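PDB 4FD5: arylalkylamine N-Acetyltransferase 2 from Aedes aegypti, which probably transfers the acyl group of acyl-CoA thioesters, such as acetyl-CoA, to arylalkylamines like dopamine and serotonin, as a member of the GNAT acetyltransferase family. Local coordinates for residues I23-Q28 / G73-V78. Sequence-based numbering, arbitrary orientation.
Sequences IEHLRQ and GDIAGV
The imidazole of His25 reaches Ile75 through a water: ND1 lies 2.8 Å from the water oxygen, which sits at the ring edge in the ring plane. That same water donates to the carbonyl O of Ile75 at 3.0 Å, bridging the helix side chain to the strand backbone. On its other nitrogen, NE2, the ring is hydrogen-bonded to the hydroxyl OG of Ser137, so both ring nitrogens have partners in this buried place and the ring's rotation is pinned. With CG anti to the backbone N (chi1 158°), the imidazole extends from the helix toward the strand. There the methyl CG2 of Ile75 lies over one face, a CH-pi contact with CG2 4.0 Å from the centroid of the His25 ring; it is displaced toward the rim, coming within 3.8 Å of His25 CG. Val78 contributes its CG2 methyl, which touches His25 CD2 at 4.0 Å and Leu26 CD2 at 4.1 Å, joining the histidine to the apolar packing. The ring carbon CE1 of His25 comes within 4.2 Å of Gly77 CA, at a slant to the ring. Gly77 and Ala76 form a classic beta bulge opposite Ala68 of strand 66-69. On the far side of the helix, Arg27 NH1 makes a 3.0 Å salt bridge to Glu24 OE1. Residues 23-28 of helix 19-29 run nearly at right angles (83°) to residues 75-78, at the start of strand 75-85, within the GNAT fold, where Leu26 also packs on Ile135 of the adjacent strand 129-138 and Ser56 of helix 50-60, while Val78 reaches Met67 on strand 66-69.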
loop_
_atom_site.group_PDB
_atom_site.type_symbol
_atom_site.label_atom_id
_atom_site.label_comp_id
_atom_site.label_asym_id
_atom_site.label_seq_id
_atom_site.Cartn_x
_atom_site.Cartn_y
_atom_site.Cartn_z
ATOM N N ILE A 23 7.977 -11.569 1.259
ATOM C CA ILE A 23 8.624 -10.750 0.266
ATOM C C ILE A 23 8.687 -11.488 -1.075
ATOM O O ILE A 23 8.462 -10.895 -2.126
ATOM C CB ILE A 23 9.992 -10.259 0.761
ATOM C CG1 ILE A 23 9.769 -9.242 1.886
ATOM C CG2 ILE A 23 10.778 -9.644 -0.402
ATOM C CD1 ILE A 23 10.997 -8.892 2.682
ATOM N N GLU A 24 8.932 -12.801 -1.026
ATOM C CA GLU A 24 8.892 -13.611 -2.234
ATOM C C GLU A 24 7.497 -13.545 -2.877
ATOM O O GLU A 24 7.391 -13.355 -4.093
ATOM C CB GLU A 24 9.306 -15.056 -1.939
ATOM C CG GLU A 24 9.337 -15.969 -3.158
ATOM C CD GLU A 24 10.341 -15.551 -4.236
ATOM O OE1 GLU A 24 11.258 -14.746 -3.972
ATOM O OE2 GLU A 24 10.197 -16.046 -5.374
ATOM N N HIS A 25 6.441 -13.651 -2.066
ATOM C CA HIS A 25 5.072 -13.533 -2.598
ATOM C C HIS A 25 4.984 -12.215 -3.355
ATOM O O HIS A 25 4.502 -12.178 -4.500
ATOM C CB HIS A 25 4.018 -13.624 -1.479
ATOM C CG HIS A 25 2.680 -13.012 -1.823
ATOM N ND1 HIS A 25 1.668 -13.709 -2.456
ATOM C CD2 HIS A 25 2.185 -11.769 -1.597
ATOM C CE1 HIS A 25 0.612 -12.916 -2.611
ATOM N NE2 HIS A 25 0.902 -11.738 -2.097
ATOM N N LEU A 26 5.499 -11.142 -2.753
ATOM C CA LEU A 26 5.378 -9.835 -3.400
ATOM C C LEU A 26 6.154 -9.846 -4.723
ATOM O O LEU A 26 5.626 -9.436 -5.771
ATOM C CB LEU A 26 5.811 -8.696 -2.461
ATOM C CG LEU A 26 4.923 -8.549 -1.210
ATOM C CD1 LEU A 26 5.474 -7.529 -0.212
ATOM C CD2 LEU A 26 3.476 -8.188 -1.594
ATOM N N ARG A 27 7.373 -10.390 -4.697
ATOM C CA ARG A 27 8.190 -10.397 -5.901
ATOM C C ARG A 27 7.448 -11.099 -7.001
ATOM O O ARG A 27 7.555 -10.721 -8.166
ATOM C CB ARG A 27 9.492 -11.155 -5.681
ATOM C CG ARG A 27 10.490 -10.436 -4.843
ATOM C CD ARG A 27 11.854 -11.118 -4.960
ATOM N NE ARG A 27 12.760 -10.616 -3.939
ATOM C CZ ARG A 27 12.992 -11.228 -2.779
ATOM N NH1 ARG A 27 12.399 -12.386 -2.494
ATOM N NH2 ARG A 27 13.831 -10.686 -1.904
ATOM N N GLN A 28 6.703 -12.133 -6.632
ATOM C CA GLN A 28 6.158 -13.005 -7.651
ATOM C C GLN A 28 4.819 -12.496 -8.105
ATOM O O GLN A 28 4.428 -12.721 -9.254
ATOM C CB GLN A 28 6.025 -14.441 -7.148
ATOM C CG GLN A 28 7.351 -15.156 -6.947
ATOM C CD GLN A 28 8.094 -15.396 -8.249
ATOM O OE1 GLN A 28 7.483 -15.540 -9.315
ATOM N NE2 GLN A 28 9.417 -15.435 -8.169
ATOM N N GLY A 73 0.383 -24.035 4.310
ATOM C CA GLY A 73 1.312 -22.986 4.703
ATOM C C GLY A 73 1.711 -21.996 3.619
ATOM O O GLY A 73 2.618 -21.187 3.825
ATOM N N ASP A 74 1.040 -22.047 2.471
ATOM C CA ASP A 74 1.286 -21.094 1.388
ATOM C C ASP A 74 0.687 -19.718 1.688
ATOM O O ASP A 74 -0.406 -19.619 2.240
ATOM C CB ASP A 74 0.670 -21.608 0.078
ATOM C CG ASP A 74 1.377 -22.837 -0.467
ATOM O OD1 ASP A 74 2.210 -23.415 0.260
ATOM O OD2 ASP A 74 1.078 -23.208 -1.620
ATOM N N ILE A 75 1.405 -18.665 1.321
ATOM C CA ILE A 75 0.878 -17.308 1.424
ATOM C C ILE A 75 -0.188 -17.128 0.346
ATOM O O ILE A 75 0.120 -17.100 -0.845
ATOM C CB ILE A 75 2.004 -16.240 1.253
ATOM C CG1 ILE A 75 3.085 -16.398 2.336
ATOM C CG2 ILE A 75 1.432 -14.812 1.269
ATOM C CD1 ILE A 75 2.574 -16.255 3.742
ATOM N N ALA A 76 -1.438 -17.022 0.767
ATOM C CA ALA A 76 -2.527 -16.795 -0.185
ATOM C C ALA A 76 -2.657 -15.309 -0.464
ATOM O O ALA A 76 -3.015 -14.896 -1.580
ATOM C CB ALA A 76 -3.828 -17.360 0.341
ATOM N N GLY A 77 -2.379 -14.492 0.548
ATOM C CA GLY A 77 -2.426 -13.054 0.300
ATOM C C GLY A 77 -1.915 -12.288 1.498
ATOM O O GLY A 77 -1.759 -12.874 2.562
ATOM N N VAL A 78 -1.651 -10.996 1.341
ATOM C CA VAL A 78 -1.217 -10.171 2.472
ATOM C C VAL A 78 -1.805 -8.757 2.439
ATOM O O VAL A 78 -2.139 -8.219 1.381
ATOM C CB VAL A 78 0.318 -10.032 2.526
ATOM C CG1 VAL A 78 0.971 -11.404 2.762
ATOM C CG2 VAL A 78 0.846 -9.349 1.269
HETATM O O HOH W 1 1.928 -16.441 -3.100
#